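Local coordinates for D-alanine--D-alanine ligase (Acinetobacter baumannii ACICU, PDB 5D8D), which catalyses the ATP-dependent joining of two D-alanine molecules into the D-alanyl-D-alanine dipeptide used in building bacterial peptidoglycan, at residues A[5-10]-A[299-304]; A[135-140]-A[173-178]; A[194-199]-A[223-228]. All coordinates share one frame; numbering follows the deposited sequence.

Contact 1. Residues A[5-10]-A[299-304]; sequences TKFGKV and ILEQTL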
loop_
_atom_site.group_PDB
_atom_site.type_symbol
_atom_site.label_atom_id
_atom_site.label_comp_id
_atom_site.label_asym_id
_atom_site.label_seq_id
_atom_site.Cartn_x
_atom_site.Cartn_y
_atom_site.Cartn_z
ATOM N N THR A 5 -22.294 -26.191 3.161
ATOM C CA THR A 5 -22.731 -25.780 1.826
ATOM C C THR A 5 -22.339 -24.335 1.588
ATOM O O THR A 5 -21.544 -24.059 0.708
ATOM C CB THR A 5 -24.249 -25.996 1.654
ATOM O OG1 THR A 5 -24.479 -27.393 1.425
ATOM C CG2 THR A 5 -24.836 -25.184 0.485
ATOM N N LYS A 6 -22.877 -23.453 2.428
ATOM C CA LYS A 6 -22.761 -21.987 2.357
ATOM C C LYS A 6 -21.361 -21.461 2.086
ATOM O O LYS A 6 -21.221 -20.533 1.317
ATOM C CB LYS A 6 -23.274 -21.396 3.682
ATOM C CG LYS A 6 -23.316 -19.881 3.812
ATOM C CD LYS A 6 -24.485 -19.458 4.708
ATOM C CE LYS A 6 -24.461 -17.992 5.141
ATOM N NZ LYS A 6 -23.854 -17.798 6.503
ATOM N N PHE A 7 -20.348 -22.052 2.723
ATOM C CA PHE A 7 -18.928 -21.638 2.595
ATOM C C PHE A 7 -18.022 -22.567 1.784
ATOM O O PHE A 7 -16.896 -22.150 1.427
ATOM C CB PHE A 7 -18.279 -21.441 3.974
ATOM C CG PHE A 7 -18.967 -20.410 4.827
ATOM C CD1 PHE A 7 -18.829 -19.055 4.557
ATOM C CD2 PHE A 7 -19.743 -20.784 5.916
ATOM C CE1 PHE A 7 -19.459 -18.103 5.360
ATOM C CE2 PHE A 7 -20.359 -19.838 6.719
ATOM C CZ PHE A 7 -20.215 -18.497 6.432
ATOM N N GLY A 8 -18.456 -23.802 1.507
ATOM C CA GLY A 8 -17.609 -24.701 0.724
ATOM C C GLY A 8 -16.282 -24.909 1.459
ATOM O O GLY A 8 -16.272 -24.951 2.690
ATOM N N LYS A 9 -15.166 -25.026 0.727
ATOM C CA LYS A 9 -13.888 -25.397 1.361
ATOM C C LYS A 9 -13.209 -24.130 1.798
ATOM O O LYS A 9 -12.972 -23.287 0.962
ATOM C CB LYS A 9 -12.988 -26.218 0.451
ATOM C CG LYS A 9 -13.485 -27.629 0.239
ATOM C CD LYS A 9 -12.488 -28.512 -0.500
ATOM C CE LYS A 9 -11.425 -29.078 0.431
ATOM N NZ LYS A 9 -10.128 -29.238 -0.290
ATOM N N VAL A 10 -12.934 -23.975 3.110
ATOM C CA VAL A 10 -12.261 -22.784 3.582
ATOM C C VAL A 10 -10.883 -23.094 4.051
ATOM O O VAL A 10 -10.683 -24.068 4.734
ATOM C CB VAL A 10 -13.107 -21.856 4.513
ATOM C CG1 VAL A 10 -14.501 -22.373 4.787
ATOM C CG2 VAL A 10 -12.352 -21.388 5.739
ATOM N N ILE A 299 -16.866 -12.949 10.783
ATOM C CA ILE A 299 -15.705 -12.555 10.005
ATOM C C ILE A 299 -15.768 -13.258 8.622
ATOM O O ILE A 299 -15.656 -12.620 7.590
ATOM C CB ILE A 299 -14.391 -12.837 10.770
ATOM C CG1 ILE A 299 -14.272 -11.880 11.963
ATOM C CG2 ILE A 299 -13.154 -12.690 9.880
ATOM C CD1 ILE A 299 -13.280 -12.311 13.056
ATOM N N LEU A 300 -15.996 -14.555 8.601
ATOM C CA LEU A 300 -15.993 -15.293 7.345
ATOM C C LEU A 300 -17.140 -14.857 6.403
ATOM O O LEU A 300 -17.051 -15.011 5.193
ATOM C CB LEU A 300 -16.098 -16.802 7.636
ATOM C CG LEU A 300 -15.903 -17.750 6.462
ATOM C CD1 LEU A 300 -14.558 -17.500 5.800
ATOM C CD2 LEU A 300 -15.969 -19.174 6.961
ATOM N N GLU A 301 -18.227 -14.351 6.969
ATOM C CA GLU A 301 -19.390 -13.921 6.179
ATOM C C GLU A 301 -19.074 -12.762 5.250
ATOM O O GLU A 301 -19.688 -12.650 4.219
ATOM C CB GLU A 301 -20.566 -13.580 7.083
ATOM C CG GLU A 301 -21.394 -14.802 7.439
ATOM C CD GLU A 301 -22.438 -14.509 8.490
ATOM O OE1 GLU A 301 -22.399 -13.381 9.018
ATOM O OE2 GLU A 301 -23.281 -15.405 8.771
ATOM N N GLN A 302 -18.071 -11.959 5.571
ATOM C CA GLN A 302 -17.560 -10.940 4.632
ATOM C C GLN A 302 -17.182 -11.524 3.294
ATOM O O GLN A 302 -17.187 -10.776 2.323
ATOM C CB GLN A 302 -16.303 -10.227 5.128
ATOM C CG GLN A 302 -16.388 -9.557 6.499
ATOM C CD GLN A 302 -15.035 -9.544 7.266
ATOM O OE1 GLN A 302 -13.946 -9.547 6.660
ATOM N NE2 GLN A 302 -15.112 -9.483 8.592
ATOM N N THR A 303 -16.821 -12.821 3.236
ATOM C CA THR A 303 -16.376 -13.411 1.971
ATOM C C THR A 303 -17.485 -13.815 0.998
ATOM O O THR A 303 -17.167 -14.388 -0.044
ATOM C CB THR A 303 -15.388 -14.603 2.197
ATOM O OG1 THR A 303 -16.027 -15.768 2.741
ATOM C CG2 THR A 303 -14.303 -14.210 3.101
ATOM N N LEU A 304 -18.761 -13.546 1.319
ATOM C CA LEU A 304 -19.909 -13.943 0.476
ATOM C C LEU A 304 -20.382 -12.784 -0.393
ATOM O O LEU A 304 -20.118 -11.610 -0.056
ATOM C CB LEU A 304 -21.076 -14.431 1.351
ATOM C CG LEU A 304 -20.839 -15.724 2.166
ATOM C CD1 LEU A 304 -21.885 -15.894 3.253
ATOM C CD2 LEU A 304 -20.772 -16.984 1.322
#
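F7 and L304 mark the closest backbone approach, their CA atoms 8.0 Å apart, where the last turn of helix 3-7 faces the end of helix 292-301 and the type I beta turn from E301 to L304; the gap is bridged mostly by side chains. The methyl CD2 of L300 sits over one ring face, 3.9 Å from the F7 centroid and 16° off the ring normal, a CH-pi contact. With CG anti to the backbone N (chi1 -171°), L300 extends toward F7 and lays CD2 over the ring, offset toward its rim. The same CD2 touches CG1 of V10 at 4.1 Å, tip to tip. CG of E301 lies at the ring edge, 4.0 Å from CZ of F7, while CD1 of L304 comes within 3.9 Å of CE1 of F7. On the opposite ring face lies CG of K6, whose chain runs on past L304, with CE of K6 3.8 Å from CD1 of that leucine. Its NZ then forms a salt bridge with OE2 of E301, long at 3.3 Å and weak as a hydrogen bond. The carbonyl O of L300 accepts from both N and OG1 of T303, and that hydroxyl also binds R60. The chemistry is therefore apolar at the centre, where an aromatic plate and branched aliphatic residues fit, with a lysine-glutamate pair on the more exposed side probably adding modest attraction.

Contact 2. Residues A[135-140]-A[173-178]; sequences LPVIIK and VMAEKW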
loop_
_atom_site.group_PDB
_atom_site.type_symbol
_atom_site.label_atom_id
_atom_site.label_comp_id
_atom_site.label_asym_id
_atom_site.label_seq_id
_atom_site.Cartn_x
_atom_site.Cartn_y
_atom_site.Cartn_z
ATOM N N LEU A 135 9.929 17.696 23.793
ATOM C CA LEU A 135 10.090 16.510 24.632
ATOM C C LEU A 135 8.853 16.373 25.527
ATOM O O LEU A 135 8.250 17.377 25.910
ATOM C CB LEU A 135 11.383 16.542 25.473
ATOM C CG LEU A 135 12.691 16.150 24.741
ATOM C CD1 LEU A 135 13.439 17.374 24.275
ATOM C CD2 LEU A 135 13.635 15.328 25.592
ATOM N N PRO A 136 8.443 15.147 25.835
ATOM C CA PRO A 136 9.075 13.911 25.351
ATOM C C PRO A 136 8.462 13.365 24.035
ATOM O O PRO A 136 7.415 13.846 23.586
ATOM C CB PRO A 136 8.860 12.935 26.521
ATOM C CG PRO A 136 8.058 13.676 27.554
ATOM C CD PRO A 136 7.455 14.862 26.880
ATOM N N VAL A 137 9.141 12.390 23.424
ATOM C CA VAL A 137 8.654 11.689 22.214
ATOM C C VAL A 137 8.730 10.173 22.418
ATOM O O VAL A 137 9.332 9.688 23.376
ATOM C CB VAL A 137 9.430 12.076 20.912
ATOM C CG1 VAL A 137 9.456 13.585 20.716
ATOM C CG2 VAL A 137 10.840 11.494 20.903
ATOM N N ILE A 138 8.117 9.444 21.494
ATOM C CA ILE A 138 8.176 7.985 21.467
ATOM C C ILE A 138 8.825 7.624 20.136
ATOM O O ILE A 138 8.436 8.160 19.091
ATOM C CB ILE A 138 6.781 7.319 21.656
ATOM C CG1 ILE A 138 6.862 5.804 21.444
ATOM C CG2 ILE A 138 5.717 7.897 20.724
ATOM C CD1 ILE A 138 5.651 5.042 21.941
ATOM N N ILE A 139 9.834 6.751 20.204
ATOM C CA ILE A 139 10.566 6.232 19.030
ATOM C C ILE A 139 10.011 4.848 18.721
ATOM O O ILE A 139 10.057 3.965 19.584
ATOM C CB ILE A 139 12.103 6.106 19.302
ATOM C CG1 ILE A 139 12.721 7.452 19.751
ATOM C CG2 ILE A 139 12.838 5.537 18.087
ATOM C CD1 ILE A 139 12.640 8.568 18.728
ATOM N N LYS A 140 9.489 4.650 17.511
ATOM C CA LYS A 140 8.920 3.345 17.132
ATOM C C LYS A 140 9.349 2.916 15.732
ATOM O O LYS A 140 9.542 3.774 14.867
ATOM C CB LYS A 140 7.378 3.323 17.285
ATOM C CG LYS A 140 6.612 4.519 16.735
ATOM C CD LYS A 140 5.103 4.380 16.940
ATOM C CE LYS A 140 4.672 4.640 18.377
ATOM N NZ LYS A 140 3.182 4.717 18.495
ATOM N N VAL A 173 12.539 4.378 10.938
ATOM C CA VAL A 173 12.059 4.572 12.328
ATOM C C VAL A 173 11.412 5.976 12.402
ATOM O O VAL A 173 11.861 6.905 11.702
ATOM C CB VAL A 173 13.244 4.415 13.328
ATOM C CG1 VAL A 173 12.879 4.836 14.738
ATOM C CG2 VAL A 173 13.767 2.979 13.339
ATOM N N MET A 174 10.336 6.120 13.193
ATOM C CA MET A 174 9.687 7.449 13.422
ATOM C C MET A 174 9.732 7.876 14.881
ATOM O O MET A 174 9.464 7.075 15.773
ATOM C CB MET A 174 8.231 7.526 12.929
ATOM C CG MET A 174 7.256 6.470 13.441
ATOM S SD MET A 174 5.529 7.018 13.668
ATOM C CE MET A 174 5.284 8.218 12.357
ATOM N N ALA A 175 10.100 9.136 15.108
ATOM C CA ALA A 175 9.918 9.776 16.406
ATOM C C ALA A 175 8.576 10.505 16.362
ATOM O O ALA A 175 8.396 11.412 15.558
ATOM C CB ALA A 175 11.059 10.741 16.709
ATOM N N GLU A 176 7.644 10.095 17.219
ATOM C CA GLU A 176 6.318 10.704 17.320
ATOM C C GLU A 176 6.237 11.509 18.638
ATOM O O GLU A 176 6.745 11.048 19.685
ATOM C CB GLU A 176 5.280 9.577 17.291
ATOM C CG GLU A 176 3.807 9.985 17.213
ATOM C CD GLU A 176 2.842 8.788 17.319
ATOM O OE1 GLU A 176 1.772 8.828 16.681
ATOM O OE2 GLU A 176 3.142 7.799 18.043
ATOM N N LYS A 177 5.610 12.695 18.585
ATOM C CA LYS A 177 5.323 13.522 19.786
ATOM C C LYS A 177 4.553 12.747 20.856
ATOM O O LYS A 177 3.482 12.239 20.558
ATOM C CB LYS A 177 4.488 14.742 19.380
ATOM C CG LYS A 177 3.946 15.588 20.522
ATOM C CD LYS A 177 3.495 16.969 20.045
ATOM C CE LYS A 177 2.456 17.620 20.967
ATOM N NZ LYS A 177 2.925 18.950 21.449
ATOM N N TRP A 178 5.071 12.672 22.087
ATOM C CA TRP A 178 4.372 11.954 23.172
ATOM C C TRP A 178 3.124 12.738 23.533
ATOM O O TRP A 178 3.167 13.949 23.587
ATOM C CB TRP A 178 5.245 11.789 24.425
ATOM C CG TRP A 178 4.605 10.971 25.530
ATOM C CD1 TRP A 178 3.934 11.449 26.623
ATOM C CD2 TRP A 178 4.573 9.537 25.641
ATOM N NE1 TRP A 178 3.495 10.407 27.409
ATOM C CE2 TRP A 178 3.872 9.222 26.829
ATOM C CE3 TRP A 178 5.069 8.487 24.852
ATOM C CZ2 TRP A 178 3.655 7.892 27.245
ATOM C CZ3 TRP A 178 4.855 7.165 25.270
ATOM C CH2 TRP A 178 4.156 6.883 26.457
#
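I138 and E176 face each other as an antiparallel hydrogen-bonded pair, and their side chains lie side by side on the sheet face that also carries K140 and M174. Four nearly straight backbone bonds tie I138 to E176 and K140 to M174. On the face of I139 and A175, I139 is the bump: its CD1 folds over A175, whose lone methyl makes a shallow seat, and lies 3.4 Å from CB of A175. CG2 of I139 meets CG1 of V173 at 3.4 Å. Both are tighter than usual carbon contacts. Helix 159-169 packs on I139 and V173. At the strand end, CE3 of W178 is 3.8 Å from CB of I138, which lies at the indole edge in its plane, while K152 makes a cation-pi contact with the indole. O of P136, a proline preceded by a cis peptide, accepts a hydrogen bond from N of W178. K140 rises past CG of M174 and bends at chi3 (76°), which brings NZ of K140 3.1 Å from OE2 of E176, on the syn side of the carboxylate. The other oxygen, OE1, is paired with K104. E176 thus probably balances two lysines within the predicted ATP site, holding K140 in place there.

Contact 3. Residues A[194-199]-A[223-228]; sequences LPVIRL and IPCGLS
R198 reaches across to the carbonyl of C225, and its course shows how a strand edge holds a loop. Its CB lies 3.6 Å from C225 O, at the point where the CA atoms of the two residues are closest. CG of R198, placed anti to the backbone N (chi1 -163°), passes C225 O at 4.0 Å, with CD close behind. The bend at chi3 (-33°) curls the chain back, and NE of R198 donates to C225 O at 3.1 Å. The oxygen lies near the guanidinium plane, at its edge, although NE stands 41° above the carbonyl plane. CZ of R198 lies 3.7 Å from C225 O, and NH2 adds a weak second bond to that oxygen; P224 O is also near. Arginine suits this place because its two neighbouring N-H groups can converge on one backbone oxygen. G226, with positive phi, suits the next position, since glycine takes up such backbone angles without strain.

Beside this polar edge the contact is apolar. SG of C225 meets CG2 of V196 at 3.6 Å, and CG2 of V196 also touches CD2 of L227 at 4.0 Å; a slim thiol suits this buried spot. I197 and I223 cross at a slant, their CG1 atoms 3.8 Å apart, with helix 280-286 packing on I197.

S228 takes the N-cap of helix 229-245, and G226 O binds R182, a residue of the predicted ATP site. The arrangement is that of a loop, turned by the cis peptide before P224, running beside the edge strand 192-198 of an antiparallel ATP-grasp sheet and leading into the N-cap of a helix.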
loop_
_atom_site.group_PDB
_atom_site.type_symbol
_atom_site.label_atom_id
_atom_site.label_comp_id
_atom_site.label_asym_id
_atom_site.label_seq_id
_atom_site.Cartn_x
_atom_site.Cartn_y
_atom_site.Cartn_z
ATOM N N LEU A 194 -16.965 -1.849 17.456
ATOM C CA LEU A 194 -17.424 -2.624 18.572
ATOM C C LEU A 194 -17.047 -1.810 19.829
ATOM O O LEU A 194 -16.269 -0.859 19.738
ATOM C CB LEU A 194 -16.741 -4.019 18.549
ATOM C CG LEU A 194 -17.201 -4.984 17.448
ATOM C CD1 LEU A 194 -16.282 -6.211 17.356
ATOM C CD2 LEU A 194 -18.641 -5.405 17.683
ATOM N N PRO A 195 -17.590 -2.181 21.008
ATOM C CA PRO A 195 -17.296 -1.484 22.277
ATOM C C PRO A 195 -15.822 -1.277 22.494
ATOM O O PRO A 195 -15.033 -2.172 22.180
ATOM C CB PRO A 195 -17.824 -2.458 23.332
ATOM C CG PRO A 195 -18.933 -3.153 22.657
ATOM C CD PRO A 195 -18.493 -3.324 21.234
ATOM N N VAL A 196 -15.458 -0.120 23.019
ATOM C CA VAL A 196 -14.032 0.236 23.111
ATOM C C VAL A 196 -13.378 -0.467 24.299
ATOM O O VAL A 196 -14.057 -0.890 25.215
ATOM C CB VAL A 196 -13.709 1.770 22.966
ATOM C CG1 VAL A 196 -14.901 2.632 22.621
ATOM C CG2 VAL A 196 -12.922 2.337 24.110
ATOM N N ILE A 197 -12.058 -0.632 24.242
ATOM C CA ILE A 197 -11.328 -1.284 25.289
ATOM C C ILE A 197 -10.135 -0.435 25.669
ATOM O O ILE A 197 -9.336 -0.149 24.796
ATOM C CB ILE A 197 -10.830 -2.651 24.831
ATOM C CG1 ILE A 197 -12.025 -3.565 24.589
ATOM C CG2 ILE A 197 -9.882 -3.255 25.895
ATOM C CD1 ILE A 197 -11.646 -4.960 24.104
ATOM N N ARG A 198 -9.989 -0.070 26.949
ATOM C CA ARG A 198 -8.754 0.567 27.438
ATOM C C ARG A 198 -7.605 -0.447 27.505
ATOM O O ARG A 198 -7.805 -1.586 27.898
ATOM C CB ARG A 198 -8.944 1.160 28.850
ATOM C CG ARG A 198 -7.868 2.180 29.271
ATOM C CD ARG A 198 -7.747 2.370 30.783
ATOM N NE ARG A 198 -9.060 2.209 31.380
ATOM C CZ ARG A 198 -9.394 1.421 32.391
ATOM N NH1 ARG A 198 -8.490 0.742 33.067
ATOM N NH2 ARG A 198 -10.681 1.364 32.749
ATOM N N LEU A 199 -6.400 -0.008 27.169
ATOM C CA LEU A 199 -5.212 -0.864 27.151
ATOM C C LEU A 199 -4.276 -0.662 28.332
ATOM O O LEU A 199 -4.414 0.287 29.085
ATOM C CB LEU A 199 -4.431 -0.590 25.876
ATOM C CG LEU A 199 -5.132 -0.893 24.558
ATOM C CD1 LEU A 199 -4.234 -0.442 23.432
ATOM C CD2 LEU A 199 -5.377 -2.377 24.431
ATOM N N ILE A 223 -13.004 -3.260 29.958
ATOM C CA ILE A 223 -14.382 -2.769 29.823
ATOM C C ILE A 223 -14.979 -2.882 31.238
ATOM O O ILE A 223 -14.755 -3.897 31.895
ATOM C CB ILE A 223 -15.232 -3.598 28.826
ATOM C CG1 ILE A 223 -14.529 -3.707 27.469
ATOM C CG2 ILE A 223 -16.614 -2.975 28.647
ATOM C CD1 ILE A 223 -15.022 -4.864 26.639
ATOM N N PRO A 224 -15.690 -1.871 31.737
ATOM C CA PRO A 224 -15.856 -0.554 31.104
ATOM C C PRO A 224 -14.531 0.180 30.865
ATOM O O PRO A 224 -13.604 0.034 31.641
ATOM C CB PRO A 224 -16.718 0.214 32.118
ATOM C CG PRO A 224 -16.426 -0.440 33.432
ATOM C CD PRO A 224 -16.179 -1.889 33.131
ATOM N N CYS A 225 -14.457 0.940 29.777
ATOM C CA CYS A 225 -13.198 1.534 29.351
ATOM C C CYS A 225 -12.828 2.821 30.060
ATOM O O CYS A 225 -11.661 3.188 30.059
ATOM C CB CYS A 225 -13.198 1.770 27.839
ATOM S SG CYS A 225 -14.459 2.917 27.294
ATOM N N GLY A 226 -13.796 3.499 30.656
ATOM C CA GLY A 226 -13.511 4.701 31.439
ATOM C C GLY A 226 -13.790 5.994 30.696
ATOM O O GLY A 226 -13.127 6.994 30.939
ATOM N N LEU A 227 -14.797 5.951 29.826
ATOM C CA LEU A 227 -15.203 7.018 28.935
ATOM C C LEU A 227 -16.711 7.111 29.078
ATOM O O LEU A 227 -17.412 6.080 29.220
ATOM C CB LEU A 227 -14.892 6.614 27.485
ATOM C CG LEU A 227 -13.648 7.057 26.711
ATOM C CD1 LEU A 227 -12.487 7.572 27.546
ATOM C CD2 LEU A 227 -13.158 5.947 25.784
ATOM N N SER A 228 -17.243 8.321 29.026
ATOM C CA SER A 228 -18.692 8.458 29.139
ATOM C C SER A 228 -19.286 7.892 27.864
ATOM O O SER A 228 -18.605 7.813 26.860
ATOM C CB SER A 228 -19.110 9.918 29.365
ATOM O OG SER A 228 -18.484 10.800 28.457
#

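In the fold
The three contacts fall in different parts of the ligase. Contact 1 joins the two chain ends, bringing helix 3-7 and strand 9-13 of the parallel, N-terminal sheet against helix 292-301. Contacts 2 and 3 follow one another along the chain between its segments, both within the ATP-grasp range: contact 2 pairs two strands inside one antiparallel sheet, while contact 3 lays a loop against the edge strand 192-198 of another. Their centres are about 42, 31 and 25 Å apart for contacts 1 and 2, 1 and 3, and 2 and 3, and none touches another. Such separation is consistent with parts that can move relative to one another, as proposed for the central domain before nucleotide binding.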